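Long-range contacts in extracellular solute-binding protein family 1 (Arthrobacter chlorophenolicus, PDB 4R2F), which binds the disaccharide laminaribiose and probably delivers it to an ABC-type sugar importer: residues K41-W47 against T71-W77; A95-G101 against P310-Y316; R161-F165 against K267-Y273; W176-L180 against F240-L244. All coordinates share one frame; numbering follows the deposited sequence.

Contact 1: residues K41-W47 against T71-W77. With BGC (beta-D-glucopyranose), chain B; BGC (beta-D-glucopyranose), chain C.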
# COMPACT_ATOMS: atom_id res chain seq x y z
N LYS A 41 6.76 -7.77 22.37
CA LYS A 41 7.19 -8.07 21.01
C LYS A 41 6.49 -7.20 19.98
O LYS A 41 5.27 -7.24 19.86
CB LYS A 41 6.94 -9.54 20.67
CG LYS A 41 7.82 -10.48 21.47
CD LYS A 41 7.37 -11.91 21.28
CE LYS A 41 8.22 -12.84 22.12
NZ LYS A 41 7.73 -14.22 21.97
N PHE A 42 7.29 -6.45 19.22
CA PHE A 42 6.81 -5.63 18.13
C PHE A 42 7.30 -6.22 16.82
O PHE A 42 8.50 -6.37 16.61
CB PHE A 42 7.33 -4.22 18.29
CG PHE A 42 6.93 -3.28 17.19
CD1 PHE A 42 5.60 -3.11 16.84
CD2 PHE A 42 7.88 -2.51 16.56
CE1 PHE A 42 5.26 -2.23 15.84
CE2 PHE A 42 7.55 -1.60 15.58
CZ PHE A 42 6.24 -1.47 15.20
N TRP A 43 6.36 -6.58 15.95
CA TRP A 43 6.69 -7.03 14.61
C TRP A 43 6.39 -5.91 13.62
O TRP A 43 5.31 -5.31 13.65
CB TRP A 43 5.85 -8.25 14.24
CG TRP A 43 6.24 -9.54 14.94
CD1 TRP A 43 7.11 -9.69 15.99
CD2 TRP A 43 5.75 -10.84 14.64
NE1 TRP A 43 7.19 -11.02 16.36
CE2 TRP A 43 6.36 -11.75 15.54
CE3 TRP A 43 4.85 -11.34 13.69
CZ2 TRP A 43 6.10 -13.12 15.53
CZ3 TRP A 43 4.59 -12.72 13.67
CH2 TRP A 43 5.22 -13.59 14.60
N ASP A 44 7.32 -5.72 12.68
CA ASP A 44 7.28 -4.63 11.72
C ASP A 44 7.64 -5.16 10.32
O ASP A 44 8.31 -6.18 10.21
CB ASP A 44 8.31 -3.57 12.13
CG ASP A 44 8.06 -2.18 11.49
OD1 ASP A 44 6.90 -1.88 11.10
OD2 ASP A 44 9.01 -1.37 11.42
N MET A 45 7.21 -4.47 9.28
CA MET A 45 7.42 -4.93 7.91
C MET A 45 8.63 -4.17 7.33
O MET A 45 9.06 -3.15 7.88
CB MET A 45 6.16 -4.67 7.06
CG MET A 45 4.84 -5.22 7.60
SD MET A 45 4.85 -6.93 8.17
CE MET A 45 5.02 -7.74 6.61
N PRO A 46 9.12 -4.62 6.17
CA PRO A 46 10.11 -3.82 5.48
C PRO A 46 9.36 -2.78 4.68
O PRO A 46 9.00 -3.00 3.52
CB PRO A 46 10.84 -4.85 4.58
CG PRO A 46 10.33 -6.20 5.01
CD PRO A 46 8.94 -5.91 5.49
N TRP A 47 9.04 -1.68 5.34
CA TRP A 47 8.27 -0.59 4.75
C TRP A 47 8.95 0.20 3.63
O TRP A 47 8.30 0.67 2.72
CB TRP A 47 7.67 0.30 5.83
CG TRP A 47 6.56 -0.39 6.55
CD1 TRP A 47 6.60 -0.91 7.81
CD2 TRP A 47 5.26 -0.67 6.04
NE1 TRP A 47 5.40 -1.48 8.11
CE2 TRP A 47 4.56 -1.34 7.05
CE3 TRP A 47 4.62 -0.41 4.83
CZ2 TRP A 47 3.25 -1.76 6.88
CZ3 TRP A 47 3.32 -0.82 4.67
CH2 TRP A 47 2.65 -1.48 5.69
N THR A 71 10.91 -5.64 22.02
CA THR A 71 11.84 -6.21 21.06
C THR A 71 11.29 -5.94 19.65
O THR A 71 10.08 -5.87 19.45
CB THR A 71 12.06 -7.71 21.32
OG1 THR A 71 10.83 -8.44 21.19
CG2 THR A 71 12.61 -7.93 22.73
N TYR A 72 12.19 -5.78 18.69
CA TYR A 72 11.82 -5.50 17.32
C TYR A 72 12.13 -6.69 16.44
O TYR A 72 13.21 -7.25 16.51
CB TYR A 72 12.60 -4.28 16.81
CG TYR A 72 12.26 -3.77 15.42
CD1 TYR A 72 11.29 -2.80 15.24
CD2 TYR A 72 12.97 -4.20 14.31
CE1 TYR A 72 10.98 -2.29 13.99
CE2 TYR A 72 12.67 -3.70 13.05
CZ TYR A 72 11.67 -2.74 12.90
OH TYR A 72 11.37 -2.23 11.67
N GLN A 73 11.20 -7.06 15.59
CA GLN A 73 11.40 -8.16 14.68
C GLN A 73 10.78 -7.86 13.33
O GLN A 73 9.64 -7.40 13.27
CB GLN A 73 10.76 -9.37 15.31
CG GLN A 73 10.34 -10.45 14.36
CD GLN A 73 11.14 -11.65 14.62
OE1 GLN A 73 12.26 -11.77 14.14
NE2 GLN A 73 10.60 -12.53 15.47
N ILE A 74 11.51 -8.11 12.25
CA ILE A 74 11.05 -7.85 10.89
C ILE A 74 10.38 -9.08 10.30
O ILE A 74 10.95 -10.16 10.31
CB ILE A 74 12.20 -7.47 9.94
CG1 ILE A 74 12.90 -6.21 10.42
CG2 ILE A 74 11.66 -7.26 8.53
CD1 ILE A 74 14.26 -6.00 9.75
N ILE A 75 9.17 -8.90 9.79
CA ILE A 75 8.44 -9.94 9.09
C ILE A 75 8.54 -9.59 7.61
O ILE A 75 8.27 -8.47 7.23
CB ILE A 75 6.96 -9.95 9.52
CG1 ILE A 75 6.85 -10.17 11.02
CG2 ILE A 75 6.18 -11.01 8.75
CD1 ILE A 75 7.40 -11.50 11.51
N GLN A 76 8.94 -10.55 6.77
CA GLN A 76 9.07 -10.30 5.33
C GLN A 76 7.69 -10.19 4.65
O GLN A 76 6.72 -10.74 5.13
CB GLN A 76 9.90 -11.39 4.66
CG GLN A 76 11.35 -11.50 5.16
CD GLN A 76 12.14 -10.20 5.01
OE1 GLN A 76 12.80 -9.75 5.95
NE2 GLN A 76 12.07 -9.59 3.85
N TRP A 77 7.62 -9.46 3.54
CA TRP A 77 6.37 -9.34 2.83
C TRP A 77 5.87 -10.65 2.23
O TRP A 77 4.66 -10.89 2.19
CB TRP A 77 6.47 -8.28 1.75
CG TRP A 77 6.33 -6.91 2.27
CD1 TRP A 77 7.28 -5.93 2.26
CD2 TRP A 77 5.17 -6.35 2.88
NE1 TRP A 77 6.78 -4.78 2.84
CE2 TRP A 77 5.48 -5.02 3.23
CE3 TRP A 77 3.89 -6.84 3.16
CZ2 TRP A 77 4.57 -4.18 3.85
CZ3 TRP A 77 2.98 -6.01 3.78
CH2 TRP A 77 3.32 -4.71 4.13
C2 BGC B . 4.53 -1.17 0.14
C3 BGC B . 3.67 -2.39 0.50
C4 BGC B . 4.03 -3.55 -0.44
C5 BGC B . 5.56 -3.80 -0.42
C6 BGC B . 5.99 -5.00 -1.28
C1 BGC B . 6.02 -1.56 0.11
O1 BGC B . 6.83 -0.47 -0.31
O2 BGC B . 4.29 -0.12 1.09
O3 BGC B . 2.27 -1.99 0.45
O4 BGC B . 3.38 -4.78 -0.10
O5 BGC B . 6.18 -2.62 -0.86
O6 BGC B . 5.50 -4.84 -2.61
C2 BGC C . 0.28 -1.80 1.74
C3 BGC C . -0.53 -2.59 2.77
C4 BGC C . -1.00 -3.90 2.16
C5 BGC C . 0.18 -4.68 1.61
C6 BGC C . -0.26 -5.95 0.87
C1 BGC C . 1.46 -2.69 1.36
O2 BGC C . 0.73 -0.56 2.28
O3 BGC C . -1.65 -1.83 3.22
O4 BGC C . -1.61 -4.71 3.17
O5 BGC C . 0.94 -3.86 0.71
O6 BGC C . -1.07 -5.66 -0.29
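Asp-44 OD2 is gripped by two tyrosine hydroxyls: Tyr-72 OH lies 2.5 Å away across the contact, and Tyr-52 OH of helix 50-61 is the second. Asp-44 OD2 sits at the edge of the Tyr-72 ring. The strands 41-44 and 71-74 run parallel, bonded from Phe-42 N to Thr-71 O (2.9 Å) through to Ile-75 N and Asp-44 O (2.9 Å). On the face bearing Trp-43, that indole is roofed by Ile-75 CD1, 3.7 Å from the centroid of the six-membered ring, with Gln-73 CG over the five-membered one. Beyond the strands Met-45 bends at chi2 and chi3 (-47° and -70°), which brings CE over one face of Trp-77 as a CH-pi contact, with SD farther above it in a Met-aromatic contact. Trp-77 NE1 donates to Pro-46 O (2.9 Å) from well above the carbonyl plane, and its edge points into the face of Trp-47 (CH2 to CH2 3.6 Å, planes at 87°). The opposite face of Trp-77 carries the glucose of chain B, whose C5 lies 3.6 Å from Trp-77 NE1. The two parallel strands with helix 50-61 between them form a beta-alpha-beta unit whose C-terminal ends bear the aromatic sugar platform characteristic of carbohydrate-binding proteins.

Contact 2: residues A95-G101 against P310-Y316. With BGC (beta-D-glucopyranose), chain C.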
# COMPACT_ATOMS: atom_id res chain seq x y z
N ALA A 95 2.97 -8.92 20.52
CA ALA A 95 2.05 -8.09 21.30
C ALA A 95 1.48 -6.93 20.46
O ALA A 95 0.31 -6.54 20.62
CB ALA A 95 2.78 -7.53 22.52
N VAL A 96 2.33 -6.39 19.60
CA VAL A 96 2.02 -5.25 18.76
C VAL A 96 2.65 -5.45 17.39
O VAL A 96 3.74 -6.01 17.27
CB VAL A 96 2.66 -3.96 19.32
CG1 VAL A 96 2.24 -2.74 18.51
CG2 VAL A 96 2.30 -3.78 20.79
N SER A 97 1.98 -4.95 16.36
CA SER A 97 2.54 -5.00 15.02
C SER A 97 2.00 -3.97 14.06
O SER A 97 0.90 -3.40 14.25
CB SER A 97 2.33 -6.41 14.40
OG SER A 97 1.09 -6.55 13.74
N THR A 98 2.79 -3.73 13.02
CA THR A 98 2.27 -3.22 11.77
C THR A 98 1.99 -4.43 10.88
O THR A 98 2.03 -5.58 11.34
CB THR A 98 3.26 -2.27 11.08
OG1 THR A 98 4.48 -2.98 10.74
CG2 THR A 98 3.59 -1.14 11.99
N GLY A 99 1.65 -4.20 9.64
CA GLY A 99 1.36 -5.32 8.74
C GLY A 99 0.40 -4.88 7.68
O GLY A 99 0.41 -3.72 7.27
N GLY A 100 -0.44 -5.80 7.24
CA GLY A 100 -1.37 -5.53 6.19
C GLY A 100 -2.32 -4.41 6.56
O GLY A 100 -2.64 -4.19 7.72
N GLY A 101 -2.77 -3.68 5.54
CA GLY A 101 -3.70 -2.56 5.73
C GLY A 101 -4.99 -2.92 6.44
O GLY A 101 -5.54 -2.09 7.13
N PRO A 310 -4.83 2.52 4.19
CA PRO A 310 -4.85 3.12 5.51
C PRO A 310 -4.10 2.28 6.52
O PRO A 310 -4.72 1.56 7.32
CB PRO A 310 -6.34 3.14 5.83
CG PRO A 310 -6.87 1.93 5.18
CD PRO A 310 -6.05 1.73 3.93
N ASN A 311 -2.78 2.33 6.49
CA ASN A 311 -2.01 1.46 7.36
C ASN A 311 -2.06 1.85 8.82
O ASN A 311 -2.22 3.03 9.17
CB ASN A 311 -0.57 1.37 6.88
CG ASN A 311 -0.46 0.59 5.59
OD1 ASN A 311 -1.03 -0.49 5.46
ND2 ASN A 311 0.26 1.13 4.62
N ASN A 312 -1.91 0.85 9.66
CA ASN A 312 -2.26 0.99 11.07
C ASN A 312 -1.42 0.08 11.96
O ASN A 312 -0.81 -0.89 11.51
CB ASN A 312 -3.76 0.66 11.25
CG ASN A 312 -4.16 -0.65 10.60
OD1 ASN A 312 -4.59 -0.70 9.41
ND2 ASN A 312 -4.01 -1.73 11.33
N ILE A 313 -1.34 0.46 13.24
CA ILE A 313 -0.66 -0.29 14.25
C ILE A 313 -1.70 -0.95 15.10
O ILE A 313 -2.65 -0.30 15.56
CB ILE A 313 0.21 0.61 15.17
CG1 ILE A 313 1.20 1.41 14.34
CG2 ILE A 313 0.98 -0.22 16.21
CD1 ILE A 313 2.14 2.27 15.16
N MET A 314 -1.46 -2.23 15.36
CA MET A 314 -2.42 -3.09 15.99
C MET A 314 -1.81 -3.79 17.19
O MET A 314 -0.61 -4.04 17.27
CB MET A 314 -3.02 -4.08 14.96
CG MET A 314 -2.12 -5.14 14.38
SD MET A 314 -2.72 -5.76 12.80
CE MET A 314 -1.97 -4.57 11.71
N MET A 315 -2.66 -4.03 18.17
CA MET A 315 -2.27 -4.71 19.40
C MET A 315 -3.02 -6.05 19.44
O MET A 315 -4.11 -6.16 18.87
CB MET A 315 -2.66 -3.83 20.62
CG MET A 315 -1.85 -2.58 20.85
SD MET A 315 -2.29 -1.66 22.35
CE MET A 315 -3.94 -1.21 21.91
N TYR A 316 -2.44 -7.04 20.11
CA TYR A 316 -2.98 -8.40 20.16
C TYR A 316 -3.24 -8.86 21.59
O TYR A 316 -2.57 -8.40 22.52
CB TYR A 316 -1.98 -9.38 19.55
CG TYR A 316 -1.67 -9.13 18.09
CD1 TYR A 316 -0.78 -8.15 17.70
CD2 TYR A 316 -2.28 -9.88 17.11
CE1 TYR A 316 -0.51 -7.92 16.36
CE2 TYR A 316 -2.01 -9.66 15.77
CZ TYR A 316 -1.12 -8.69 15.39
OH TYR A 316 -0.83 -8.50 14.05
C2 BGC C . 0.28 -1.80 1.74
C3 BGC C . -0.53 -2.59 2.77
C4 BGC C . -1.00 -3.90 2.16
C5 BGC C . 0.18 -4.68 1.61
C6 BGC C . -0.26 -5.95 0.87
C1 BGC C . 1.46 -2.69 1.36
O2 BGC C . 0.73 -0.56 2.28
O3 BGC C . -1.65 -1.83 3.22
O4 BGC C . -1.61 -4.71 3.17
O5 BGC C . 0.94 -3.86 0.71
O6 BGC C . -1.07 -5.66 -0.29
O HOH W 1 0.82 -1.20 9.25
O HOH W 2 -1.47 -1.55 7.98
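Two first torsions bring Ser-97 and Tyr-316 together. Ser-97 OG stands between its backbone N and carbonyl carbon (chi1 87°), while Tyr-316 CG, anti to the carbonyl carbon (chi1 -62°), lays an edge of its ring along Ala-95 and Ser-97. Tyr-316 OH then donates to Ser-97 OG (2.8 Å), which in turn donates to Thr-98 O, so the serine hydroxyl is held as acceptor and donor at once. The backbones pair antiparallel: Ser-97 and Met-314 exchange two bonds, Ser-97 N to Met-314 O and Met-314 N to Ser-97 O, both 2.9 Å. On the Val-96 face, CG1 of Val-96 meets Ile-313 CG2 at 3.6 Å. Between Thr-98 and Gly-101 direct backbone pairing gives way to two bridging waters: one accepts from Gly-99 N and lies 2.8 Å from Asn-312 O, and another accepts from Asn-312 N near Asn-311 OD1. At the pocket end the two segments share the O2, O3 and O4 hydroxyls of the chain C glucose. Gly-101 N donates to O4 of that sugar (2.8 Å), Asn-311 OD1 accepts from its O3 (2.7 Å), and Asn-311 ND2 donates to its O2 (2.9 Å) while also reaching Gln-152 OE1. The amide thus reads two adjacent hydroxyls, using both its donor and its acceptor. Strand 96-97 lies between strands 40-44 and 306-316; helix 322-335 packs on Ile-313 and Met-315, and helix 103-109 on Ser-97 and Met-314.

Contact 3: residues R161-F165 against K267-Y273; sequences RKSLF and KDSKAAY
The guanidinium of Arg-161 lies flat over the hydroxyl of Ser-269, whose OG is 3.1 Å from Arg-161 CZ and nearly beneath the centre of the group. Its chain runs straight to CD and then turns at chi3 (-90°), swinging the plane broadside to the serine; from below the face OG is badly placed for the N-H groups, which point elsewhere. NH1 bridges to Asp-286 and NH2 to Asp-290, and NH1 also donates to Trp-266 O. Arg-161 N, by contrast, donates to Ala-272 O (3.0 Å). That same oxygen receives the rim of Phe-165 in the plane of the ring, CE1 to Ala-272 O being 3.1 Å. The phenyl tip then meets Tyr-273 obliquely, CZ to CD1 3.8 Å, with the rings turned 62° apart. Between the polar and aromatic ends, Leu-164 packs on the loop: its CB touches Ala-272 CB (3.9 Å), and its CD1 reaches Ser-269 O (3.5 Å). Chemically, the buried arginine charge is probably balanced by the two aspartates, while direct hydrogen bonding between the start of helix 162-168 and the loop before strand 273-275 is a single main-chain bond, supplemented by a water between Arg-161 NE and Ala-271 O and by apolar packing.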
# COMPACT_ATOMS: atom_id res chain seq x y z
N ARG A 161 10.49 9.10 -15.68
CA ARG A 161 11.86 9.56 -15.78
C ARG A 161 11.93 10.50 -16.98
O ARG A 161 11.73 10.10 -18.13
CB ARG A 161 12.80 8.37 -15.90
CG ARG A 161 14.27 8.74 -15.92
CD ARG A 161 15.14 7.49 -16.01
NE ARG A 161 15.55 6.90 -14.72
CZ ARG A 161 16.52 7.37 -13.92
NH1 ARG A 161 16.85 6.74 -12.80
NH2 ARG A 161 17.18 8.48 -14.22
N LYS A 162 12.20 11.76 -16.70
CA LYS A 162 12.21 12.80 -17.76
C LYS A 162 13.13 12.48 -18.94
O LYS A 162 12.75 12.65 -20.09
CB LYS A 162 12.64 14.14 -17.20
CG LYS A 162 11.80 14.64 -16.04
CD LYS A 162 12.24 16.02 -15.58
CE LYS A 162 13.71 16.04 -15.20
NZ LYS A 162 13.95 17.03 -14.12
N SER A 163 14.33 11.98 -18.65
CA SER A 163 15.30 11.69 -19.72
C SER A 163 14.76 10.67 -20.71
O SER A 163 15.05 10.73 -21.89
CB SER A 163 16.63 11.21 -19.13
OG SER A 163 16.45 10.09 -18.27
N LEU A 164 13.95 9.74 -20.23
CA LEU A 164 13.48 8.67 -21.10
C LEU A 164 12.31 9.09 -21.95
O LEU A 164 12.11 8.57 -23.05
CB LEU A 164 13.13 7.42 -20.28
CG LEU A 164 14.36 6.75 -19.67
CD1 LEU A 164 13.99 5.53 -18.84
CD2 LEU A 164 15.33 6.35 -20.78
N PHE A 165 11.53 10.03 -21.43
CA PHE A 165 10.44 10.60 -22.21
C PHE A 165 11.03 11.52 -23.28
O PHE A 165 10.57 11.53 -24.41
CB PHE A 165 9.45 11.34 -21.31
CG PHE A 165 8.39 10.43 -20.77
CD1 PHE A 165 8.69 9.51 -19.76
CD2 PHE A 165 7.12 10.42 -21.33
CE1 PHE A 165 7.73 8.64 -19.30
CE2 PHE A 165 6.16 9.54 -20.87
CZ PHE A 165 6.45 8.66 -19.85
N LYS A 267 16.11 2.65 -10.77
CA LYS A 267 17.43 3.22 -10.52
C LYS A 267 18.29 3.27 -11.78
O LYS A 267 18.94 4.26 -12.04
CB LYS A 267 18.16 2.42 -9.45
CG LYS A 267 19.45 3.09 -8.97
CD LYS A 267 20.31 2.16 -8.14
CE LYS A 267 21.64 2.82 -7.85
NZ LYS A 267 22.51 1.92 -7.07
N ASP A 268 18.24 2.22 -12.59
CA ASP A 268 19.13 2.07 -13.75
C ASP A 268 18.55 2.54 -15.09
O ASP A 268 19.04 2.15 -16.13
CB ASP A 268 19.60 0.61 -13.82
CG ASP A 268 20.27 0.15 -12.52
OD1 ASP A 268 20.88 0.98 -11.82
OD2 ASP A 268 20.18 -1.03 -12.16
N SER A 269 17.52 3.39 -15.07
CA SER A 269 16.98 4.02 -16.28
C SER A 269 16.47 3.02 -17.29
O SER A 269 16.60 3.22 -18.50
CB SER A 269 17.99 5.00 -16.94
OG SER A 269 18.31 6.01 -16.00
N LYS A 270 15.86 1.96 -16.78
CA LYS A 270 15.15 1.00 -17.61
C LYS A 270 13.63 1.35 -17.59
O LYS A 270 12.96 1.28 -18.62
CB LYS A 270 15.44 -0.43 -17.13
CG LYS A 270 15.98 -1.34 -18.20
CD LYS A 270 14.95 -1.63 -19.28
CE LYS A 270 15.57 -2.40 -20.43
NZ LYS A 270 14.52 -2.96 -21.31
N ALA A 271 13.11 1.76 -16.44
CA ALA A 271 11.69 2.07 -16.29
C ALA A 271 11.45 3.52 -16.64
O ALA A 271 12.06 4.39 -16.03
CB ALA A 271 11.26 1.81 -14.84
N ALA A 272 10.55 3.80 -17.58
CA ALA A 272 10.22 5.18 -17.92
C ALA A 272 8.99 5.70 -17.19
O ALA A 272 8.86 6.89 -16.99
CB ALA A 272 10.00 5.33 -19.42
N TYR A 273 8.07 4.82 -16.82
CA TYR A 273 6.78 5.24 -16.31
C TYR A 273 6.17 4.08 -15.54
O TYR A 273 6.44 2.92 -15.85
CB TYR A 273 5.90 5.69 -17.48
CG TYR A 273 4.56 6.31 -17.13
CD1 TYR A 273 4.45 7.67 -16.83
CD2 TYR A 273 3.39 5.56 -17.15
CE1 TYR A 273 3.22 8.24 -16.52
CE2 TYR A 273 2.16 6.13 -16.84
CZ TYR A 273 2.07 7.47 -16.53
OH TYR A 273 0.86 8.04 -16.26
O HOH W 3 14.43 4.65 -14.60
O HOH W 4 18.30 8.09 -18.51

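Contact 4: residues W176-L180 against F240-L244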
# COMPACT_ATOMS: atom_id res chain seq x y z
N TRP A 176 -5.55 6.74 -20.65
CA TRP A 176 -5.14 5.38 -21.04
C TRP A 176 -4.64 5.33 -22.49
O TRP A 176 -3.63 4.69 -22.77
CB TRP A 176 -6.27 4.37 -20.83
CG TRP A 176 -6.53 4.10 -19.38
CD1 TRP A 176 -6.06 4.82 -18.31
CD2 TRP A 176 -7.33 3.05 -18.83
NE1 TRP A 176 -6.49 4.27 -17.14
CE2 TRP A 176 -7.29 3.19 -17.42
CE3 TRP A 176 -8.07 2.00 -19.38
CZ2 TRP A 176 -7.95 2.32 -16.57
CZ3 TRP A 176 -8.72 1.14 -18.53
CH2 TRP A 176 -8.66 1.30 -17.13
N ALA A 177 -5.34 6.02 -23.38
CA ALA A 177 -4.98 6.04 -24.79
C ALA A 177 -3.61 6.67 -24.96
O ALA A 177 -2.79 6.16 -25.71
CB ALA A 177 -6.03 6.79 -25.60
N SER A 178 -3.34 7.77 -24.26
CA SER A 178 -2.02 8.38 -24.36
C SER A 178 -0.94 7.51 -23.65
O SER A 178 0.20 7.47 -24.10
CB SER A 178 -2.05 9.84 -23.90
OG SER A 178 -2.37 10.00 -22.52
N LEU A 179 -1.29 6.78 -22.59
CA LEU A 179 -0.33 5.85 -21.95
C LEU A 179 0.16 4.79 -22.94
O LEU A 179 1.36 4.52 -23.06
CB LEU A 179 -0.94 5.21 -20.69
CG LEU A 179 -0.23 4.03 -20.01
CD1 LEU A 179 1.21 4.36 -19.70
CD2 LEU A 179 -0.98 3.61 -18.73
N LEU A 180 -0.79 4.19 -23.65
CA LEU A 180 -0.48 3.17 -24.67
C LEU A 180 0.40 3.71 -25.79
O LEU A 180 1.39 3.08 -26.14
CB LEU A 180 -1.76 2.58 -25.25
CG LEU A 180 -1.60 1.46 -26.27
CD1 LEU A 180 -0.91 0.24 -25.67
CD2 LEU A 180 -2.95 1.09 -26.85
N PHE A 240 -7.37 -3.54 -20.91
CA PHE A 240 -6.35 -2.56 -21.18
C PHE A 240 -4.97 -3.05 -20.71
O PHE A 240 -3.98 -2.92 -21.43
CB PHE A 240 -6.71 -1.22 -20.57
CG PHE A 240 -5.69 -0.17 -20.81
CD1 PHE A 240 -5.48 0.33 -22.10
CD2 PHE A 240 -4.92 0.32 -19.76
CE1 PHE A 240 -4.52 1.29 -22.33
CE2 PHE A 240 -3.96 1.30 -20.00
CZ PHE A 240 -3.76 1.78 -21.28
N LEU A 241 -4.93 -3.63 -19.52
CA LEU A 241 -3.71 -4.22 -19.01
C LEU A 241 -3.19 -5.32 -19.94
O LEU A 241 -2.01 -5.36 -20.27
CB LEU A 241 -3.94 -4.75 -17.60
CG LEU A 241 -4.07 -3.62 -16.57
CD1 LEU A 241 -4.76 -4.05 -15.29
CD2 LEU A 241 -2.71 -3.01 -16.27
N LEU A 242 -4.08 -6.20 -20.38
CA LEU A 242 -3.69 -7.23 -21.36
C LEU A 242 -3.13 -6.65 -22.65
O LEU A 242 -2.19 -7.22 -23.22
CB LEU A 242 -4.88 -8.12 -21.68
CG LEU A 242 -5.33 -9.01 -20.54
CD1 LEU A 242 -6.70 -9.63 -20.87
CD2 LEU A 242 -4.29 -10.09 -20.28
N GLU A 243 -3.65 -5.51 -23.08
CA GLU A 243 -3.14 -4.83 -24.23
C GLU A 243 -1.75 -4.24 -23.94
O GLU A 243 -0.89 -4.26 -24.80
CB GLU A 243 -4.10 -3.73 -24.64
CG GLU A 243 -3.97 -3.31 -26.09
CD GLU A 243 -4.95 -2.20 -26.44
OE1 GLU A 243 -4.89 -1.69 -27.57
OE2 GLU A 243 -5.78 -1.83 -25.58
N LEU A 244 -1.55 -3.67 -22.76
CA LEU A 244 -0.20 -3.24 -22.39
C LEU A 244 0.80 -4.42 -22.39
O LEU A 244 1.94 -4.27 -22.86
CB LEU A 244 -0.19 -2.56 -21.04
CG LEU A 244 -0.95 -1.25 -20.90
CD1 LEU A 244 -0.72 -0.73 -19.50
CD2 LEU A 244 -0.50 -0.25 -21.94
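Two helices, 176-188 and 232-246, run nearly parallel here, their local axes 12° apart in direction, and aromatic side chains bridge the wide 11.3 Å between them. Trp-176 and Phe-240 form an offset stack: the five-membered ring of the indole and the phenyl ring have centroids 4.7 Å apart and planes inclined by 15°. The phenyl is displaced toward the CB and CE3 edge of the indole, where Trp-176 CE3 lies 3.5 Å from Phe-240 CG, and Trp-176 CB sits over the same phenyl face. With its CG anti to the backbone N (chi1 180°), Phe-240 stretches straight across the gap until its CZ comes within 3.3 Å of Trp-176 O. Leu-244, one turn further along its helix, backs the other face of the phenyl, and Leu-179 CD2 closes on its edge, 4.0 Å from Phe-240 CE2. This is side-by-side helix packing on the outer layer of the lobe, away from the sugar; helix 204-215 adds Met-212, which touches both Trp-176 and Phe-240. Leu-180 divides its two methyls between neighbours. CD1 meets Leu-244 CD2 at 3.8 Å, and CD2 lies 3.5 Å from Glu-243 OE1, the leucine and the extended glutamate crossing at about a right angle. No hydrogen bond links the two segments; the backbone of Trp-176 bonds instead to Ala-298, between strands 291-294 and 306-316.

In the fold
Contacts 1 and 2 are neighbours in one sheet, their centres about 10 Å apart. Strands 40-44 and 96-97 lie side by side, Asp-44 OD1 reaches Thr-98 OG1, and both contacts touch the chain C glucose. Contacts 3 and 4, with centres about 18 Å apart, meet where Tyr-273 packs on Leu-179; they lie, centre to centre, some 32 to 37 Å from the first pair. Along the chain contact 1 closes first. Contact 2 then spans the long stretch holding contact 3, which in turn encloses contact 4. This fits a two-lobed solute-binding protein, in which the chain leaves one lobe, builds the other and returns, with the disaccharide between.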